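Nup188 (Myceliophthora thermophila, PDB 4KF8) is a scaffold nucleoporin of the nuclear pore complex whose all-helical C-terminal domain probably shares structural and functional properties with nuclear transport receptors. Local coordinates at residues 139-144 and 186-191; 240-245 and 311-316; 288-293 and 372-377. All coordinates share one frame; numbering follows the deposited sequence.

Interaction 1 of 3, residues 139-144 and 186-191; sequences SLFSWS and TSANLA
F141, near the end of helix 134-143, packs against A188, where helix 181-187 gives way to a turn, and L190, at the start of helix 190-193, so the contact is a helix end set against a helix-to-helix turn in a stack of helices. The phenyl ring points its far end at the turn because CG stands anti to the backbone N (chi1 174°). Its two sides meet different partners: CE2 lies 3.7 Å from A188 CB, and CE1 lies 3.6 Å from L190 CD1. A methyl suits A188, for there the chain leaves the helix and comes close, with the CA atoms of S142 and A188 4.8 Å apart. S142 adds its backbone and CB alongside that methyl.

S144, just past the helix, sets its CB toward L190, with OG beside the leucine's branch. Its hydroxyl is not left without a partner: S144 OG donates to F141 O over 3.1 Å, tilted 29° from the carbonyl plane, and so satisfies a carbonyl near the helix end while presenting little bulk to the leucine. I214 of helix 206-226 touches both F141 and L190, and P153 touches S144 and L190. A helix end resting on the turn of a later helical pair, with I214 touching both sides, is consistent with a stacked alpha-helical solenoid.

Interaction 2 of 3, residues 240-245 and 311-316; sequences FVLNQF and PEVVWD
N243, near the end of helix 235-242, supplies the polar part of this contact, meeting the extended, non-helical segment 311-316. Its amide nitrogen ND2 gives a weak hydrogen bond to E312 O at 3.4 Å, with an N-H...O angle of 154°, so the bond is fairly straight but long. The same ND2 lies 4.0 Å from P311 CB, where the proline ring offers only carbon. The other arm of the amide, OD1, turns to V313 instead and lies 3.5 Å from V313 CG1 and 3.6 Å from V313 CA, a van der Waals meeting. Asparagine suits the place because one short flat group can offer an N-H to a backbone carbonyl and still lie across the neighbouring valine.

The apolar part is one pair. L242 CB approaches V313 CG1 at 4.0 Å; this methyl stands anti to the valine backbone N (chi1 -168°), beside both L242 and the amide oxygen of N243. L242 itself is buried, its side chain meeting W215, L220 and L223 of helix 206-226, while V313 also touches L249 of helix 246-254. A branched apolar residue thus fits between L242 of helix 235-242 and L249 of helix 246-254.

The backbone of 240-245 turns here: a type I beta turn runs from L242 to F245, with F245 N bonded to L242 O. An alanine in place of N243 would leave E312 O without this amide donor and is likely to uncover part of V313. With one weak hydrogen bond and a single apolar pair across it, the contact probably ties this partly exposed loop to the helix end only lightly.

Interaction 3 of 3, residues 288-293 and 372-377; sequences EVHSLA and EGIRDV
The imidazole of H290 meets I374 and G373 obliquely: ND1 lies 3.8 Å from I374 CG1, and CE1 lies 4.4 Å from G373 C. Extending anti to the backbone N (chi1 -177°), the histidine side chain brings its ring beside the I374 side chain and the G373 backbone of helix 362-378. G373 brings only backbone to it. The other flat group, the guanidinium of R375, has E372 CG in plane at its edge. R375 NH2 is 3.1 Å from D376 OD1, a salt bridge of charges alone, since the oxygen lies well out of the guanidinium plane; R375 also touches E325 of helix 317-328.

Between helices 284-303 and 362-378, whose local axes come within 9.4 Å and diverge by only 17°, I374 is the central side chain. Its branches reach in different directions. CD1, at the end of an extended chain (chi2 178°), lies 3.7 Å from V289 CG1, the two side chains crossing at about a right angle, and also approaches the backbone N of H290. CG2 rests 4.2 Å from A293 CB. An isoleucine is apt here, as its branching lets one residue fill the space between V289, H290 and A293.

A turn further on, V377 CG1 comes to 3.5 Å from A293 O. The small methyl of A293 leaves room for the valine to approach the backbone. V320 of helix 317-328 touches both V289 and I374, and W315 touches V289 and A293.

No hydrogen bond crosses the contact, so its cohesion probably rests on apolar fit, while the charged pair of R375 and D376 stays within its own helix.

From the N terminus, interaction 1 comes first and is complete before the others begin: it brings helix 134-143 to the turn after helix 181-187, closing a mostly helical loop of 41 residues. Interaction 2 then opens on helix 235-242, and interaction 3 opens inside its loop, on helix 284-303. Interaction 2 closes at 311-316, while interaction 3 closes only at 372-377 on helix 362-378, near the C terminus, so these two loops cross. They touch directly, W315 lying on A293 and L292, and L242 on L292. T186 meets V241 and Q244, linking interactions 1 and 2; interactions 1 and 3 do not touch.

Interaction 1 of 3, residues 139-144 and 186-191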
loop_
_atom_site.group_PDB
_atom_site.type_symbol
_atom_site.label_atom_id
_atom_site.label_comp_id
_atom_site.label_asym_id
_atom_site.label_seq_id
_atom_site.Cartn_x
_atom_site.Cartn_y
_atom_site.Cartn_z
ATOM N N SER A 139 -2.819 8.889 -13.582
ATOM C CA SER A 139 -2.238 10.096 -14.155
ATOM C C SER A 139 -1.264 10.705 -13.162
ATOM O O SER A 139 -0.128 11.034 -13.508
ATOM C CB SER A 139 -3.333 11.110 -14.482
ATOM O OG SER A 139 -4.461 10.473 -15.061
ATOM N N LEU A 140 -1.720 10.826 -11.920
ATOM C CA LEU A 140 -0.930 11.396 -10.841
ATOM C C LEU A 140 0.367 10.623 -10.612
ATOM O O LEU A 140 1.389 11.208 -10.255
ATOM C CB LEU A 140 -1.760 11.436 -9.558
ATOM C CG LEU A 140 -1.216 12.272 -8.400
ATOM C CD1 LEU A 140 -1.159 13.744 -8.785
ATOM C CD2 LEU A 140 -2.051 12.065 -7.143
ATOM N N PHE A 141 0.325 9.309 -10.816
ATOM C CA PHE A 141 1.514 8.481 -10.647
ATOM C C PHE A 141 2.562 8.783 -11.717
ATOM O O PHE A 141 3.756 8.845 -11.428
ATOM C CB PHE A 141 1.157 6.994 -10.667
ATOM C CG PHE A 141 2.353 6.088 -10.648
ATOM C CD1 PHE A 141 3.008 5.808 -9.460
ATOM C CD2 PHE A 141 2.830 5.523 -11.820
ATOM C CE1 PHE A 141 4.113 4.980 -9.438
ATOM C CE2 PHE A 141 3.933 4.696 -11.805
ATOM C CZ PHE A 141 4.576 4.424 -10.612
ATOM N N SER A 142 2.110 8.960 -12.953
ATOM C CA SER A 142 3.007 9.304 -14.051
ATOM C C SER A 142 3.469 10.756 -13.932
ATOM O O SER A 142 4.438 11.168 -14.572
ATOM C CB SER A 142 2.318 9.056 -15.395
ATOM O OG SER A 142 0.915 9.221 -15.281
ATOM N N TRP A 143 2.772 11.521 -13.098
ATOM C CA TRP A 143 3.112 12.918 -12.853
ATOM C C TRP A 143 4.258 13.070 -11.857
ATOM O O TRP A 143 5.206 13.818 -12.097
ATOM C CB TRP A 143 1.899 13.663 -12.294
ATOM C CG TRP A 143 0.949 14.182 -13.316
ATOM C CD1 TRP A 143 -0.382 13.904 -13.415
ATOM C CD2 TRP A 143 1.250 15.088 -14.381
ATOM N NE1 TRP A 143 -0.928 14.576 -14.478
ATOM C CE2 TRP A 143 0.053 15.310 -15.089
ATOM C CE3 TRP A 143 2.415 15.730 -14.806
ATOM C CZ2 TRP A 143 -0.012 16.146 -16.198
ATOM C CZ3 TRP A 143 2.350 16.557 -15.906
ATOM C CH2 TRP A 143 1.145 16.758 -16.591
ATOM N N SER A 144 4.143 12.337 -10.752
ATOM C CA SER A 144 4.928 12.522 -9.523
ATOM C C SER A 144 6.222 13.351 -9.560
ATOM O O SER A 144 6.338 14.339 -8.831
ATOM C CB SER A 144 5.185 11.173 -8.842
ATOM O OG SER A 144 5.895 10.295 -9.690
ATOM N N THR A 186 5.464 1.067 -15.675
ATOM C CA THR A 186 6.808 0.911 -16.211
ATOM C C THR A 186 7.184 2.028 -17.180
ATOM O O THR A 186 8.362 2.321 -17.372
ATOM C CB THR A 186 6.976 -0.451 -16.909
ATOM O OG1 THR A 186 6.020 -0.570 -17.970
ATOM C CG2 THR A 186 6.771 -1.588 -15.918
ATOM N N SER A 187 6.179 2.650 -17.787
ATOM C CA SER A 187 6.416 3.716 -18.756
ATOM C C SER A 187 6.635 5.060 -18.068
ATOM O O SER A 187 7.190 5.984 -18.663
ATOM C CB SER A 187 5.246 3.824 -19.736
ATOM O OG SER A 187 4.090 4.329 -19.090
ATOM N N ALA A 188 6.193 5.160 -16.818
ATOM C CA ALA A 188 6.320 6.392 -16.043
ATOM C C ALA A 188 7.775 6.823 -15.904
ATOM O O ALA A 188 8.687 6.001 -15.995
ATOM C CB ALA A 188 5.690 6.220 -14.670
ATOM N N ASN A 189 7.986 8.117 -15.687
ATOM C CA ASN A 189 9.325 8.644 -15.452
ATOM C C ASN A 189 9.904 8.084 -14.162
ATOM O O ASN A 189 11.120 7.986 -14.003
ATOM C CB ASN A 189 9.302 10.172 -15.395
ATOM C CG ASN A 189 8.881 10.798 -16.710
ATOM O OD1 ASN A 189 9.252 10.323 -17.781
ATOM N ND2 ASN A 189 8.101 11.869 -16.634
ATOM N N LEU A 190 9.012 7.714 -13.247
ATOM C CA LEU A 190 9.396 7.137 -11.964
ATOM C C LEU A 190 10.176 5.841 -12.126
ATOM O O LEU A 190 11.048 5.527 -11.315
ATOM C CB LEU A 190 8.153 6.865 -11.118
ATOM C CG LEU A 190 7.902 7.813 -9.952
ATOM C CD1 LEU A 190 6.818 7.254 -9.053
ATOM C CD2 LEU A 190 9.186 8.033 -9.182
ATOM N N ALA A 191 9.854 5.092 -13.174
ATOM C CA ALA A 191 10.457 3.786 -13.404
ATOM C C ALA A 191 11.967 3.871 -13.606
ATOM O O ALA A 191 12.678 2.878 -13.454
ATOM C CB ALA A 191 9.796 3.108 -14.587
#

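Interaction 2 of 3, residues 240-245 and 311-316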
loop_
_atom_site.group_PDB
_atom_site.type_symbol
_atom_site.label_atom_id
_atom_site.label_comp_id
_atom_site.label_asym_id
_atom_site.label_seq_id
_atom_site.Cartn_x
_atom_site.Cartn_y
_atom_site.Cartn_z
ATOM N N PHE A 240 6.571 -9.121 -16.184
ATOM C CA PHE A 240 7.293 -8.117 -16.958
ATOM C C PHE A 240 7.566 -6.863 -16.135
ATOM O O PHE A 240 8.571 -6.186 -16.346
ATOM C CB PHE A 240 6.522 -7.760 -18.229
ATOM C CG PHE A 240 7.199 -6.725 -19.079
ATOM C CD1 PHE A 240 8.346 -7.036 -19.789
ATOM C CD2 PHE A 240 6.687 -5.443 -19.174
ATOM C CE1 PHE A 240 8.971 -6.088 -20.575
ATOM C CE2 PHE A 240 7.307 -4.491 -19.961
ATOM C CZ PHE A 240 8.451 -4.816 -20.662
ATOM N N VAL A 241 6.668 -6.552 -15.204
ATOM C CA VAL A 241 6.876 -5.424 -14.302
ATOM C C VAL A 241 8.115 -5.682 -13.461
ATOM O O VAL A 241 9.063 -4.900 -13.477
ATOM C CB VAL A 241 5.674 -5.200 -13.362
ATOM C CG1 VAL A 241 6.024 -4.179 -12.296
ATOM C CG2 VAL A 241 4.458 -4.753 -14.148
ATOM N N LEU A 242 8.097 -6.800 -12.742
ATOM C CA LEU A 242 9.209 -7.213 -11.900
ATOM C C LEU A 242 10.507 -7.280 -12.694
ATOM O O LEU A 242 11.567 -6.908 -12.197
ATOM C CB LEU A 242 8.917 -8.580 -11.276
ATOM C CG LEU A 242 7.639 -8.690 -10.444
ATOM C CD1 LEU A 242 7.382 -10.126 -10.024
ATOM C CD2 LEU A 242 7.732 -7.791 -9.232
ATOM N N ASN A 243 10.412 -7.746 -13.935
ATOM C CA ASN A 243 11.588 -7.930 -14.777
ATOM C C ASN A 243 12.250 -6.630 -15.210
ATOM O O ASN A 243 13.354 -6.640 -15.750
ATOM C CB ASN A 243 11.249 -8.773 -16.008
ATOM C CG ASN A 243 11.337 -10.258 -15.737
ATOM O OD1 ASN A 243 12.037 -10.691 -14.820
ATOM N ND2 ASN A 243 10.632 -11.052 -16.537
ATOM N N GLN A 244 11.573 -5.512 -14.979
ATOM C CA GLN A 244 12.132 -4.220 -15.348
ATOM C C GLN A 244 12.676 -3.481 -14.133
ATOM O O GLN A 244 13.064 -2.319 -14.221
ATOM C CB GLN A 244 11.114 -3.383 -16.121
ATOM C CG GLN A 244 10.810 -3.962 -17.492
ATOM C CD GLN A 244 10.160 -2.967 -18.416
ATOM O OE1 GLN A 244 9.097 -2.428 -18.116
ATOM N NE2 GLN A 244 10.796 -2.711 -19.551
ATOM N N PHE A 245 12.709 -4.178 -13.004
ATOM C CA PHE A 245 13.376 -3.680 -11.808
ATOM C C PHE A 245 14.286 -4.770 -11.243
ATOM O O PHE A 245 14.008 -5.326 -10.181
ATOM C CB PHE A 245 12.352 -3.246 -10.759
ATOM C CG PHE A 245 11.350 -2.250 -11.267
ATOM C CD1 PHE A 245 11.708 -0.927 -11.466
ATOM C CD2 PHE A 245 10.048 -2.633 -11.540
ATOM C CE1 PHE A 245 10.787 -0.008 -11.932
ATOM C CE2 PHE A 245 9.123 -1.719 -12.006
ATOM C CZ PHE A 245 9.494 -0.405 -12.202
ATOM N N PRO A 311 6.925 -15.215 -18.628
ATOM C CA PRO A 311 8.381 -15.059 -18.556
ATOM C C PRO A 311 8.934 -15.433 -17.189
ATOM O O PRO A 311 8.284 -15.195 -16.172
ATOM C CB PRO A 311 8.584 -13.564 -18.807
ATOM C CG PRO A 311 7.385 -13.146 -19.581
ATOM C CD PRO A 311 6.258 -13.971 -19.047
ATOM N N GLU A 312 10.119 -16.029 -17.170
ATOM C CA GLU A 312 10.771 -16.356 -15.915
ATOM C C GLU A 312 11.296 -15.080 -15.261
ATOM O O GLU A 312 11.745 -14.158 -15.945
ATOM C CB GLU A 312 11.904 -17.361 -16.141
ATOM C CG GLU A 312 11.468 -18.622 -16.877
ATOM C CD GLU A 312 12.444 -19.770 -16.706
ATOM O OE1 GLU A 312 12.436 -20.400 -15.627
ATOM O OE2 GLU A 312 13.217 -20.046 -17.649
ATOM N N VAL A 313 11.220 -15.024 -13.937
ATOM C CA VAL A 313 11.691 -13.862 -13.198
ATOM C C VAL A 313 12.935 -14.225 -12.398
ATOM O O VAL A 313 12.908 -15.145 -11.581
ATOM C CB VAL A 313 10.613 -13.328 -12.240
ATOM C CG1 VAL A 313 11.006 -11.961 -11.716
ATOM C CG2 VAL A 313 9.268 -13.257 -12.938
ATOM N N VAL A 314 14.026 -13.503 -12.635
ATOM C CA VAL A 314 15.294 -13.803 -11.978
ATOM C C VAL A 314 15.305 -13.358 -10.517
ATOM O O VAL A 314 15.454 -12.174 -10.214
ATOM C CB VAL A 314 16.487 -13.170 -12.716
ATOM C CG1 VAL A 314 17.790 -13.539 -12.025
ATOM C CG2 VAL A 314 16.510 -13.619 -14.167
ATOM N N TRP A 315 15.149 -14.321 -9.617
ATOM C CA TRP A 315 15.162 -14.048 -8.189
ATOM C C TRP A 315 15.612 -15.291 -7.428
ATOM O O TRP A 315 14.857 -16.253 -7.301
ATOM C CB TRP A 315 13.775 -13.604 -7.719
ATOM C CG TRP A 315 13.769 -12.994 -6.352
ATOM C CD1 TRP A 315 14.403 -11.851 -5.965
ATOM C CD2 TRP A 315 13.086 -13.486 -5.193
ATOM N NE1 TRP A 315 14.165 -11.603 -4.636
ATOM C CE2 TRP A 315 13.358 -12.592 -4.139
ATOM C CE3 TRP A 315 12.274 -14.595 -4.944
ATOM C CZ2 TRP A 315 12.848 -12.773 -2.857
ATOM C CZ3 TRP A 315 11.768 -14.772 -3.670
ATOM C CH2 TRP A 315 12.056 -13.867 -2.643
ATOM N N ASP A 316 16.845 -15.264 -6.931
ATOM C CA ASP A 316 17.429 -16.417 -6.249
ATOM C C ASP A 316 16.701 -16.743 -4.946
ATOM O O ASP A 316 16.890 -16.072 -3.936
ATOM C CB ASP A 316 18.921 -16.186 -5.982
ATOM C CG ASP A 316 19.627 -17.434 -5.477
ATOM O OD1 ASP A 316 19.111 -18.549 -5.703
ATOM O OD2 ASP A 316 20.704 -17.298 -4.860
#

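Interaction 3 of 3, residues 288-293 and 372-377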
loop_
_atom_site.group_PDB
_atom_site.type_symbol
_atom_site.label_atom_id
_atom_site.label_comp_id
_atom_site.label_asym_id
_atom_site.label_seq_id
_atom_site.Cartn_x
_atom_site.Cartn_y
_atom_site.Cartn_z
ATOM N N GLU A 288 8.734 -7.037 1.646
ATOM C CA GLU A 288 9.094 -6.961 0.238
ATOM C C GLU A 288 9.468 -8.350 -0.259
ATOM O O GLU A 288 8.952 -8.825 -1.272
ATOM C CB GLU A 288 10.278 -6.016 0.049
ATOM C CG GLU A 288 10.727 -5.871 -1.391
ATOM C CD GLU A 288 12.203 -5.571 -1.511
ATOM O OE1 GLU A 288 12.953 -5.908 -0.572
ATOM O OE2 GLU A 288 12.617 -5.002 -2.543
ATOM N N VAL A 289 10.377 -8.988 0.471
ATOM C CA VAL A 289 10.818 -10.344 0.184
ATOM C C VAL A 289 9.660 -11.326 0.320
ATOM O O VAL A 289 9.551 -12.278 -0.448
ATOM C CB VAL A 289 11.982 -10.743 1.115
ATOM C CG1 VAL A 289 12.338 -12.211 0.956
ATOM C CG2 VAL A 289 13.193 -9.868 0.839
ATOM N N HIS A 290 8.788 -11.078 1.292
ATOM C CA HIS A 290 7.594 -11.894 1.483
ATOM C C HIS A 290 6.681 -11.801 0.264
ATOM O O HIS A 290 6.146 -12.806 -0.201
ATOM C CB HIS A 290 6.846 -11.449 2.742
ATOM C CG HIS A 290 5.645 -12.282 3.063
ATOM N ND1 HIS A 290 5.671 -13.659 3.062
ATOM C CD2 HIS A 290 4.382 -11.931 3.402
ATOM C CE1 HIS A 290 4.476 -14.121 3.383
ATOM N NE2 HIS A 290 3.676 -13.092 3.595
ATOM N N SER A 291 6.514 -10.586 -0.251
ATOM C CA SER A 291 5.690 -10.358 -1.433
ATOM C C SER A 291 6.267 -11.062 -2.654
ATOM O O SER A 291 5.565 -11.787 -3.351
ATOM C CB SER A 291 5.556 -8.857 -1.712
ATOM O OG SER A 291 4.741 -8.222 -0.742
ATOM N N LEU A 292 7.553 -10.836 -2.897
ATOM C CA LEU A 292 8.251 -11.431 -4.030
ATOM C C LEU A 292 8.225 -12.954 -3.995
ATOM O O LEU A 292 8.132 -13.602 -5.036
ATOM C CB LEU A 292 9.697 -10.941 -4.073
ATOM C CG LEU A 292 9.890 -9.485 -4.487
ATOM C CD1 LEU A 292 11.326 -9.047 -4.273
ATOM C CD2 LEU A 292 9.484 -9.315 -5.939
ATOM N N ALA A 293 8.312 -13.520 -2.797
ATOM C CA ALA A 293 8.294 -14.969 -2.637
ATOM C C ALA A 293 6.956 -15.550 -3.083
ATOM O O ALA A 293 6.906 -16.620 -3.688
ATOM C CB ALA A 293 8.591 -15.352 -1.197
ATOM N N GLU A 372 9.120 -15.994 8.728
ATOM C CA GLU A 372 8.727 -17.370 9.011
ATOM C C GLU A 372 7.827 -17.877 7.889
ATOM O O GLU A 372 7.889 -19.046 7.505
ATOM C CB GLU A 372 7.992 -17.453 10.350
ATOM C CG GLU A 372 7.691 -18.861 10.825
ATOM C CD GLU A 372 6.854 -18.881 12.092
ATOM O OE1 GLU A 372 7.126 -19.722 12.975
ATOM O OE2 GLU A 372 5.920 -18.059 12.204
ATOM N N GLY A 373 6.989 -16.984 7.369
ATOM C CA GLY A 373 6.113 -17.302 6.257
ATOM C C GLY A 373 6.870 -17.435 4.948
ATOM O O GLY A 373 6.486 -18.212 4.075
ATOM N N ILE A 374 7.949 -16.670 4.815
ATOM C CA ILE A 374 8.811 -16.750 3.643
ATOM C C ILE A 374 9.445 -18.132 3.567
ATOM O O ILE A 374 9.702 -18.658 2.483
ATOM C CB ILE A 374 9.919 -15.678 3.684
ATOM C CG1 ILE A 374 9.308 -14.285 3.860
ATOM C CG2 ILE A 374 10.776 -15.736 2.424
ATOM C CD1 ILE A 374 10.330 -13.177 3.953
ATOM N N ARG A 375 9.685 -18.720 4.735
ATOM C CA ARG A 375 10.219 -20.072 4.822
ATOM C C ARG A 375 9.202 -21.085 4.307
ATOM O O ARG A 375 9.544 -21.978 3.536
ATOM C CB ARG A 375 10.600 -20.394 6.268
ATOM C CG ARG A 375 11.117 -21.807 6.490
ATOM C CD ARG A 375 11.306 -22.078 7.973
ATOM N NE ARG A 375 10.134 -21.669 8.742
ATOM C CZ ARG A 375 9.067 -22.436 8.942
ATOM N NH1 ARG A 375 9.026 -23.660 8.429
ATOM N NH2 ARG A 375 8.042 -21.981 9.651
ATOM N N ASP A 376 7.952 -20.934 4.734
ATOM C CA ASP A 376 6.876 -21.834 4.330
ATOM C C ASP A 376 6.654 -21.802 2.823
ATOM O O ASP A 376 6.582 -22.848 2.177
ATOM C CB ASP A 376 5.574 -21.466 5.046
ATOM C CG ASP A 376 5.701 -21.509 6.557
ATOM O OD1 ASP A 376 6.455 -22.365 7.068
ATOM O OD2 ASP A 376 5.043 -20.686 7.233
ATOM N N VAL A 377 6.546 -20.597 2.272
ATOM C CA VAL A 377 6.308 -20.413 0.844
ATOM C C VAL A 377 7.386 -21.075 -0.012
ATOM O O VAL A 377 7.098 -21.969 -0.810
ATOM C CB VAL A 377 6.227 -18.918 0.478
ATOM C CG1 VAL A 377 6.241 -18.733 -1.032
ATOM C CG2 VAL A 377 4.986 -18.287 1.090
#